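Local coordinates for L-serine ammonia-lyase (Rhizomucor miehei CAU432, PDB 5C3U), which binds pyridoxal-5'-phosphate and belongs to the pyridoxal-phosphate-dependent enzymes, a family with an open alpha/beta fold, at residues 34-39 with 305-310; 173-178 with 198-203; 183-188 with 242-247. One frame throughout, in Å; residues are numbered along the deposited sequence.

Interaction 1: residues 34-39 with 305-310; sequences LECNVF and KDVVVL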
loop_
_atom_site.group_PDB
_atom_site.type_symbol
_atom_site.label_atom_id
_atom_site.label_comp_id
_atom_site.label_asym_id
_atom_site.label_seq_id
_atom_site.Cartn_x
_atom_site.Cartn_y
_atom_site.Cartn_z
ATOM N N LEU A 34 12.593 13.269 -16.802
ATOM C CA LEU A 34 12.703 13.974 -15.527
ATOM C C LEU A 34 14.095 14.491 -15.227
ATOM O O LEU A 34 14.267 15.261 -14.280
ATOM C CB LEU A 34 12.238 13.087 -14.362
ATOM C CG LEU A 34 10.749 12.770 -14.241
ATOM C CD1 LEU A 34 10.536 11.792 -13.099
ATOM C CD2 LEU A 34 9.910 14.025 -14.017
ATOM N N GLU A 35 15.080 14.061 -16.021
ATOM C CA GLU A 35 16.484 14.413 -15.786
ATOM C C GLU A 35 16.909 13.961 -14.386
ATOM O O GLU A 35 17.575 14.691 -13.638
ATOM C CB GLU A 35 16.721 15.915 -15.994
ATOM N N CYS A 36 16.505 12.739 -14.049
ATOM C CA CYS A 36 16.731 12.156 -12.735
ATOM C C CYS A 36 16.483 10.656 -12.831
ATOM O O CYS A 36 15.546 10.250 -13.497
ATOM C CB CYS A 36 15.743 12.753 -11.739
ATOM S SG CYS A 36 15.933 12.069 -10.091
ATOM N N ASN A 37 17.293 9.844 -12.159
ATOM C CA ASN A 37 17.106 8.390 -12.197
ATOM C C ASN A 37 15.876 7.938 -11.411
ATOM O O ASN A 37 15.796 8.158 -10.202
ATOM C CB ASN A 37 18.320 7.665 -11.656
ATOM C CG ASN A 37 19.491 7.727 -12.591
ATOM O OD1 ASN A 37 19.516 7.055 -13.619
ATOM N ND2 ASN A 37 20.479 8.523 -12.231
ATOM N N VAL A 38 14.950 7.284 -12.103
ATOM C CA VAL A 38 13.720 6.789 -11.494
ATOM C C VAL A 38 13.782 5.274 -11.407
ATOM O O VAL A 38 13.984 4.586 -12.427
ATOM C CB VAL A 38 12.477 7.258 -12.292
ATOM C CG1 VAL A 38 11.188 6.664 -11.726
ATOM C CG2 VAL A 38 12.404 8.780 -12.283
ATOM N N PHE A 39 13.629 4.764 -10.180
ATOM C CA PHE A 39 13.587 3.332 -9.939
ATOM C C PHE A 39 12.214 2.960 -9.396
ATOM O O PHE A 39 11.635 3.700 -8.598
ATOM C CB PHE A 39 14.642 2.919 -8.930
ATOM C CG PHE A 39 16.046 3.073 -9.428
ATOM C CD1 PHE A 39 16.765 4.240 -9.163
ATOM C CD2 PHE A 39 16.645 2.053 -10.162
ATOM C CE1 PHE A 39 18.069 4.374 -9.629
ATOM C CE2 PHE A 39 17.949 2.179 -10.616
ATOM C CZ PHE A 39 18.654 3.344 -10.353
ATOM N N LYS A 305 21.145 11.963 -9.325
ATOM C CA LYS A 305 20.325 11.589 -8.169
ATOM C C LYS A 305 19.278 10.535 -8.511
ATOM O O LYS A 305 18.910 10.376 -9.679
ATOM C CB LYS A 305 19.682 12.826 -7.546
ATOM C CG LYS A 305 20.695 13.707 -6.828
ATOM C CD LYS A 305 20.095 15.028 -6.396
ATOM C CE LYS A 305 21.062 15.785 -5.499
ATOM N NZ LYS A 305 20.648 17.207 -5.326
ATOM N N ASP A 306 18.825 9.817 -7.482
ATOM C CA ASP A 306 17.907 8.684 -7.629
ATOM C C ASP A 306 16.590 8.968 -6.897
ATOM O O ASP A 306 16.604 9.501 -5.783
ATOM C CB ASP A 306 18.533 7.419 -7.022
ATOM C CG ASP A 306 19.796 6.940 -7.764
ATOM O OD1 ASP A 306 20.610 6.219 -7.141
ATOM O OD2 ASP A 306 19.981 7.254 -8.961
ATOM N N VAL A 307 15.463 8.646 -7.542
ATOM C CA VAL A 307 14.177 8.633 -6.842
ATOM C C VAL A 307 13.591 7.234 -6.954
ATOM O O VAL A 307 13.683 6.586 -8.003
ATOM C CB VAL A 307 13.185 9.722 -7.330
ATOM C CG1 VAL A 307 12.782 9.510 -8.780
ATOM C CG2 VAL A 307 11.948 9.767 -6.436
ATOM N N VAL A 308 13.026 6.749 -5.842
ATOM C CA VAL A 308 12.452 5.397 -5.789
ATOM C C VAL A 308 10.935 5.519 -5.613
ATOM O O VAL A 308 10.475 6.230 -4.734
ATOM C CB VAL A 308 13.011 4.568 -4.602
ATOM C CG1 VAL A 308 12.277 3.233 -4.472
ATOM C CG2 VAL A 308 14.504 4.308 -4.757
ATOM N N VAL A 309 10.167 4.849 -6.466
ATOM C CA VAL A 309 8.699 4.873 -6.330
ATOM C C VAL A 309 8.282 3.497 -5.860
ATOM O O VAL A 309 8.622 2.501 -6.516
ATOM C CB VAL A 309 8.004 5.195 -7.672
ATOM C CG1 VAL A 309 6.482 5.237 -7.510
ATOM C CG2 VAL A 309 8.529 6.504 -8.237
ATOM N N LEU A 310 7.536 3.425 -4.749
ATOM C CA LEU A 310 7.025 2.130 -4.290
ATOM C C LEU A 310 5.769 1.801 -5.050
ATOM O O LEU A 310 4.728 2.443 -4.857
ATOM C CB LEU A 310 6.773 2.112 -2.775
ATOM C CG LEU A 310 7.890 2.595 -1.853
ATOM C CD1 LEU A 310 7.452 2.442 -0.396
ATOM C CD2 LEU A 310 9.204 1.854 -2.099
#

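Interaction 2: residues 173-178 with 198-203; sequences AAIICP and KDVPVI. With PLP (pyridoxal-5'-phosphate), chain B.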
loop_
_atom_site.group_PDB
_atom_site.type_symbol
_atom_site.label_atom_id
_atom_site.label_comp_id
_atom_site.label_asym_id
_atom_site.label_seq_id
_atom_site.Cartn_x
_atom_site.Cartn_y
_atom_site.Cartn_z
ATOM N N ALA A 173 17.461 10.300 -3.346
ATOM C CA ALA A 173 16.993 11.651 -3.094
ATOM C C ALA A 173 15.598 11.652 -2.475
ATOM O O ALA A 173 15.230 12.585 -1.777
ATOM C CB ALA A 173 16.973 12.435 -4.390
ATOM N N ALA A 174 14.807 10.628 -2.770
ATOM C CA ALA A 174 13.468 10.517 -2.184
ATOM C C ALA A 174 12.906 9.128 -2.413
ATOM O O ALA A 174 13.307 8.419 -3.351
ATOM C CB ALA A 174 12.522 11.542 -2.791
ATOM N N ILE A 175 11.980 8.756 -1.536
ATOM C CA ILE A 175 11.155 7.558 -1.696
ATOM C C ILE A 175 9.713 8.032 -1.710
ATOM O O ILE A 175 9.303 8.750 -0.815
ATOM C CB ILE A 175 11.391 6.547 -0.552
ATOM C CG1 ILE A 175 12.843 6.051 -0.614
ATOM C CG2 ILE A 175 10.415 5.365 -0.664
ATOM C CD1 ILE A 175 13.257 5.186 0.559
ATOM N N ILE A 176 8.967 7.666 -2.758
ATOM C CA ILE A 176 7.580 8.080 -2.904
ATOM C C ILE A 176 6.694 6.925 -2.471
ATOM O O ILE A 176 6.802 5.824 -3.021
ATOM C CB ILE A 176 7.231 8.476 -4.355
ATOM C CG1 ILE A 176 8.242 9.506 -4.893
ATOM C CG2 ILE A 176 5.791 8.979 -4.433
ATOM C CD1 ILE A 176 8.011 9.881 -6.345
ATOM N N CYS A 177 5.828 7.197 -1.492
ATOM C CA CYS A 177 5.125 6.143 -0.757
ATOM C C CYS A 177 3.628 6.503 -0.645
ATOM O O CYS A 177 3.273 7.508 -0.029
ATOM C CB CYS A 177 5.752 5.961 0.624
ATOM S SG CYS A 177 4.955 4.734 1.690
ATOM N N PRO A 178 2.754 5.688 -1.234
ATOM C CA PRO A 178 1.300 5.917 -1.068
ATOM C C PRO A 178 0.893 5.739 0.395
ATOM O O PRO A 178 1.461 4.866 1.073
ATOM C CB PRO A 178 0.643 4.809 -1.926
ATOM C CG PRO A 178 1.745 3.931 -2.361
ATOM C CD PRO A 178 3.074 4.447 -1.962
ATOM N N LYS A 198 18.539 8.221 7.691
ATOM C CA LYS A 198 17.636 9.063 8.462
ATOM C C LYS A 198 17.299 10.374 7.769
ATOM O O LYS A 198 16.346 11.048 8.159
ATOM C CB LYS A 198 18.241 9.356 9.837
ATOM C CG LYS A 198 18.565 8.123 10.663
ATOM C CD LYS A 198 19.625 8.444 11.707
ATOM C CE LYS A 198 19.036 9.112 12.941
ATOM N NZ LYS A 198 18.774 8.121 14.023
ATOM N N ASP A 199 18.070 10.714 6.737
ATOM C CA ASP A 199 17.898 11.969 6.003
ATOM C C ASP A 199 17.147 11.840 4.679
ATOM O O ASP A 199 16.835 12.847 4.056
ATOM C CB ASP A 199 19.266 12.632 5.774
ATOM C CG ASP A 199 20.019 12.874 7.081
ATOM O OD1 ASP A 199 19.404 13.396 8.034
ATOM O OD2 ASP A 199 21.224 12.534 7.160
ATOM N N VAL A 200 16.847 10.606 4.267
ATOM C CA VAL A 200 16.092 10.341 3.031
ATOM C C VAL A 200 14.634 10.796 3.204
ATOM O O VAL A 200 13.925 10.275 4.067
ATOM C CB VAL A 200 16.177 8.842 2.643
ATOM C CG1 VAL A 200 15.270 8.513 1.465
ATOM C CG2 VAL A 200 17.610 8.441 2.327
ATOM N N PRO A 201 14.189 11.794 2.415
ATOM C CA PRO A 201 12.796 12.256 2.481
ATOM C C PRO A 201 11.850 11.183 1.974
ATOM O O PRO A 201 12.183 10.469 1.028
ATOM C CB PRO A 201 12.742 13.440 1.500
ATOM C CG PRO A 201 14.157 13.740 1.126
ATOM C CD PRO A 201 14.961 12.502 1.380
ATOM N N VAL A 202 10.702 11.061 2.622
ATOM C CA VAL A 202 9.640 10.208 2.119
ATOM C C VAL A 202 8.529 11.148 1.668
ATOM O O VAL A 202 8.088 12.012 2.428
ATOM C CB VAL A 202 9.119 9.209 3.187
ATOM C CG1 VAL A 202 7.993 8.366 2.614
ATOM C CG2 VAL A 202 10.250 8.324 3.696
ATOM N N ILE A 203 8.115 11.018 0.408
ATOM C CA ILE A 203 6.989 11.765 -0.065
ATOM C C ILE A 203 5.784 10.861 0.132
ATOM O O ILE A 203 5.681 9.784 -0.487
ATOM C CB ILE A 203 7.201 12.238 -1.518
ATOM C CG1 ILE A 203 8.444 13.125 -1.536
ATOM C CG2 ILE A 203 5.988 13.018 -2.013
ATOM C CD1 ILE A 203 9.213 13.072 -2.825
HETATM N N1 PLP B . -1.198 0.749 -2.012
HETATM C C2 PLP B . -1.780 -0.463 -2.018
HETATM C C2A PLP B . -2.118 -1.181 -3.303
HETATM C C3 PLP B . -2.107 -1.100 -0.741
HETATM O O3 PLP B . -2.696 -2.336 -0.715
HETATM C C4 PLP B . -1.741 -0.365 0.490
HETATM C C4A PLP B . -2.016 -0.972 1.802
HETATM C C5 PLP B . -1.102 0.972 0.378
HETATM C C6 PLP B . -0.857 1.456 -0.910
HETATM C C5A PLP B . -0.706 1.795 1.605
HETATM O O4P PLP B . -1.490 1.366 2.712
HETATM P P PLP B . -1.334 1.785 4.270
HETATM O O1P PLP B . -0.343 0.871 4.900
HETATM O O2P PLP B . -0.971 3.279 4.351
HETATM O O3P PLP B . -2.739 1.545 4.697
#

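Interaction 3: residues 183-188 with 242-247; sequences GLLNGV and SKSLEL. With PLP (pyridoxal-5'-phosphate), chain B.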
loop_
_atom_site.group_PDB
_atom_site.type_symbol
_atom_site.label_atom_id
_atom_site.label_comp_id
_atom_site.label_asym_id
_atom_site.label_seq_id
_atom_site.Cartn_x
_atom_site.Cartn_y
_atom_site.Cartn_z
ATOM N N GLY A 183 0.430 2.286 7.539
ATOM C CA GLY A 183 1.242 1.102 7.860
ATOM C C GLY A 183 2.527 1.018 7.060
ATOM O O GLY A 183 3.603 0.777 7.605
ATOM N N LEU A 184 2.407 1.186 5.747
ATOM C CA LEU A 184 3.568 1.108 4.850
ATOM C C LEU A 184 4.509 2.262 5.144
ATOM O O LEU A 184 5.715 2.064 5.333
ATOM C CB LEU A 184 3.122 1.121 3.391
ATOM C CG LEU A 184 4.219 1.104 2.336
ATOM C CD1 LEU A 184 5.135 -0.111 2.468
ATOM C CD2 LEU A 184 3.559 1.166 0.953
ATOM N N LEU A 185 3.932 3.451 5.223
ATOM C CA LEU A 185 4.663 4.634 5.631
ATOM C C LEU A 185 5.519 4.391 6.883
ATOM O O LEU A 185 6.718 4.677 6.880
ATOM C CB LEU A 185 3.720 5.809 5.846
ATOM C CG LEU A 185 4.462 7.061 6.322
ATOM C CD1 LEU A 185 5.469 7.516 5.261
ATOM C CD2 LEU A 185 3.514 8.182 6.709
ATOM N N ASN A 186 4.891 3.893 7.944
ATOM C CA ASN A 186 5.603 3.596 9.202
ATOM C C ASN A 186 6.759 2.619 9.002
ATOM O O ASN A 186 7.851 2.827 9.532
ATOM C CB ASN A 186 4.635 3.058 10.281
ATOM C CG ASN A 186 3.545 4.057 10.667
ATOM O OD1 ASN A 186 3.607 5.243 10.326
ATOM N ND2 ASN A 186 2.525 3.571 11.376
ATOM N N GLY A 187 6.518 1.536 8.259
ATOM C CA GLY A 187 7.595 0.597 7.971
ATOM C C GLY A 187 8.738 1.241 7.181
ATOM O O GLY A 187 9.913 0.985 7.446
ATOM N N VAL A 188 8.397 2.083 6.210
ATOM C CA VAL A 188 9.426 2.766 5.427
ATOM C C VAL A 188 10.303 3.658 6.326
ATOM O O VAL A 188 11.543 3.529 6.340
ATOM C CB VAL A 188 8.808 3.535 4.238
ATOM C CG1 VAL A 188 9.854 4.378 3.525
ATOM C CG2 VAL A 188 8.213 2.532 3.248
ATOM N N SER A 242 -1.762 6.676 14.739
ATOM C CA SER A 242 -1.071 7.638 15.628
ATOM C C SER A 242 0.462 7.568 15.490
ATOM O O SER A 242 1.166 8.569 15.681
ATOM C CB SER A 242 -1.483 7.393 17.078
ATOM O OG SER A 242 -0.987 6.139 17.480
ATOM N N LYS A 243 0.977 6.380 15.164
ATOM C CA LYS A 243 2.410 6.209 14.932
ATOM C C LYS A 243 2.889 7.031 13.737
ATOM O O LYS A 243 4.008 7.520 13.755
ATOM C CB LYS A 243 2.750 4.721 14.741
ATOM C CG LYS A 243 4.216 4.395 14.426
ATOM C CD LYS A 243 5.197 4.856 15.501
ATOM C CE LYS A 243 5.058 4.088 16.799
ATOM N NZ LYS A 243 6.349 4.098 17.550
ATOM N N SER A 244 2.041 7.184 12.713
ATOM C CA SER A 244 2.425 7.904 11.489
ATOM C C SER A 244 2.725 9.370 11.789
ATOM O O SER A 244 3.730 9.917 11.326
ATOM C CB SER A 244 1.319 7.820 10.427
ATOM O OG SER A 244 1.155 6.474 10.015
ATOM N N LEU A 245 1.833 9.976 12.555
ATOM C CA LEU A 245 1.964 11.376 12.980
ATOM C C LEU A 245 3.202 11.575 13.849
ATOM O O LEU A 245 3.949 12.551 13.683
ATOM C CB LEU A 245 0.688 11.799 13.717
ATOM C CG LEU A 245 0.443 13.298 13.987
ATOM C CD1 LEU A 245 0.349 14.086 12.689
ATOM C CD2 LEU A 245 -0.822 13.501 14.808
ATOM N N GLU A 246 3.421 10.643 14.773
ATOM C CA GLU A 246 4.592 10.641 15.644
ATOM C C GLU A 246 5.905 10.566 14.852
ATOM O O GLU A 246 6.818 11.367 15.074
ATOM C CB GLU A 246 4.468 9.487 16.656
ATOM C CG GLU A 246 5.732 9.103 17.409
ATOM C CD GLU A 246 5.463 8.133 18.553
ATOM O OE1 GLU A 246 4.573 7.258 18.423
ATOM O OE2 GLU A 246 6.152 8.246 19.591
ATOM N N LEU A 247 5.999 9.615 13.919
ATOM C CA LEU A 247 7.198 9.482 13.080
ATOM C C LEU A 247 7.395 10.693 12.164
ATOM O O LEU A 247 8.526 11.050 11.833
ATOM C CB LEU A 247 7.146 8.191 12.235
ATOM C CG LEU A 247 7.211 6.874 13.010
ATOM C CD1 LEU A 247 6.814 5.694 12.131
ATOM C CD2 LEU A 247 8.584 6.636 13.621
HETATM N N1 PLP B . -1.198 0.749 -2.012
HETATM C C2 PLP B . -1.780 -0.463 -2.018
HETATM C C2A PLP B . -2.118 -1.181 -3.303
HETATM C C3 PLP B . -2.107 -1.100 -0.741
HETATM O O3 PLP B . -2.696 -2.336 -0.715
HETATM C C4 PLP B . -1.741 -0.365 0.490
HETATM C C4A PLP B . -2.016 -0.972 1.802
HETATM C C5 PLP B . -1.102 0.972 0.378
HETATM C C6 PLP B . -0.857 1.456 -0.910
HETATM C C5A PLP B . -0.706 1.795 1.605
HETATM O O4P PLP B . -1.490 1.366 2.712
HETATM P P PLP B . -1.334 1.785 4.270
HETATM O O1P PLP B . -0.343 0.871 4.900
HETATM O O2P PLP B . -0.971 3.279 4.351
HETATM O O3P PLP B . -2.739 1.545 4.697
#

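Interaction 1: residues 34-39 with 305-310
The Phe39 ring meets Asp306 at its edge: OD2 lies in the plane of the ring, 3.5 Å from CE1. The carboxylate stands nearly upright to the ring, their planes 85° apart, and its negative charge would be expected to favour this hydrogen-bearing rim. Phe39 reaches it because CG is anti to the carbonyl carbon (chi1 -67°), which turns the ring back along the strands toward Asp306. The ring of His26 also meets the Phe39 ring. The second flat pair is Asn37 and Asp306, which stand side by side on the same sheet face, amide and carboxylate 75° apart; here the closest approach is from Asn37 CB to Asp306 OD2, 3.2 Å. Asn37 OD1 is engaged in a weak hydrogen bond with His26 NE2.

Beneath these groups runs a parallel strand pair of the mixed sheet in this alpha/beta enzyme. Strand 306-311 lies between strands 37-42 and 174-178, and short strand 24-26 flanks 37-42 on its other side. Asn37 and Phe39 turn their N-H and C=O groups toward residues 305-309. The ladder starts with Asn37 N to Lys305 O, 3.0 Å and noticeably bent, and straightens at Val307 N to Asn37 O, 2.7 Å. Phe39 N then bonds to Val307 O at 2.8 Å, and Val309 N to Phe39 O at 2.8 Å. Val38 instead makes its backbone bonds with Ala27.

On the face away from Phe39 the contact is aliphatic. Val38 CG1 stands 4.4 Å from Val309 CG2, and Val309 packs on Ala285, Leu286 and Cys289 of helix 280-290. Val38 CG2 lies beside Val307 CG1 in one of the two conformers modelled for Val307, so this contact is doubtful.

Interaction 2: residues 173-178 with 198-203
Ile175 pairs with Val202 and Ile176 with Ile203 in parallel register, joining the two strands of a beta-alpha-beta crossover whose connecting helix is 183-194. Three backbone bonds hold the pair: Ile175 N to Pro201 O at 3.1 Å, Ile203 N to Ile175 O at 2.8 Å, and Cys177 N to Ile203 O at 2.8 Å. In the middle one the donor is tilted 18° from the carbonyl plane.

The side chains divide between two helical layers. Ile176 and Ile203 face helix 280-290, where both touch Leu288. CG1 of Ile203 is anti to the carbonyl carbon, and its outer torsion stops short of fully extended (chi2 149°), swinging CD1 over to the neighbouring strand, 3.6 Å from Ala174 CB. Through that methyl Ile203 reaches back two residues from its register partner Ile176.

Ile175, Cys177 and Val202 face the crossover helix. Ile175 extends its chain and crosses Val200 at a slant, CD1 lying 4.0 Å from Val200 CG1, while Leu192 of the helix packs on it from above the sheet. Val202 directs CG1 at Cys177 CB, 3.8 Å away, and the same methyl meets Leu185. The sulfur of Cys177 leads elsewhere: SG is anti to the backbone N (chi1 178°), which turns it away from Val202 and against Leu184 of the helix.

At the start of the pair, Pro201, which has no N-H to give, sets CD against the backbone of the neighbouring segment, 3.2 Å from Ala173 O. At the other end strand 174-178 runs into the pyridoxal-5'-phosphate pocket. There Pro178 approaches the pyridine at its rim, with Pro178 CB 3.8 Å from PLP C6.

Interaction 3: residues 183-188 with 242-247
Asn186 carries the contact with helix 242-250, and each atom beyond its CA has a neighbour there. CB lies against the methyl CD1 of Leu247, 3.9 Å away. With CG anti to the carbonyl carbon (chi1 -62°), the amide is carried across to the other helix, where CG comes 3.8 Å from CG of Lys243. OD1 accepts a hydrogen bond from Ser244 OG at 2.8 Å; the hydroxyl approaches from the side of the C=O, tilted 26° from the carbonyl plane. ND2 rests 3.6 Å from Lys243 CB and is hydrogen-bonded to Ser241 OG, which also bonds Ser244 OG. Both ends of the buried amide are thus gripped, which fixes its rotation.

At the start of helix 183-194, Leu184 N donates to PLP O1P (2.9 Å), and the helix dipole would probably favour the phosphate there. The axes of segments 183-188 and 242-247 approach to 9.2 Å and cross at 40°. Helix 183-194 packs against helix 242-250 on one flank and strand 202-207 on another, where Val202 touches Val188; Trp153 of helix 150-166 packs on Asn186 and Lys243, and Phe213 of helix 212-219 on Leu185 and Ser244.

Interactions 1 and 2 belong to one sheet and adjoin through strands 306-311 and 174-178, where Asp306 O with Ala173 N and Val308 O with Ile176 N are probable hydrogen bonds. Both rest on parallel backbone ladders, but interaction 1 is partly buried, with a carboxylate and an aromatic ring on one face, whereas interaction 2 is buried and apolar on both. Interaction 3, also buried, joins helix to helix through one side-chain hydrogen bond instead, with Ser241 completing the network. Interactions 2 and 3 share the crossover helix 183-194, which packs on the strands of interaction 2. Both touch pyridoxal-5'-phosphate, interaction 2 at its ring and interaction 3 at its phosphate.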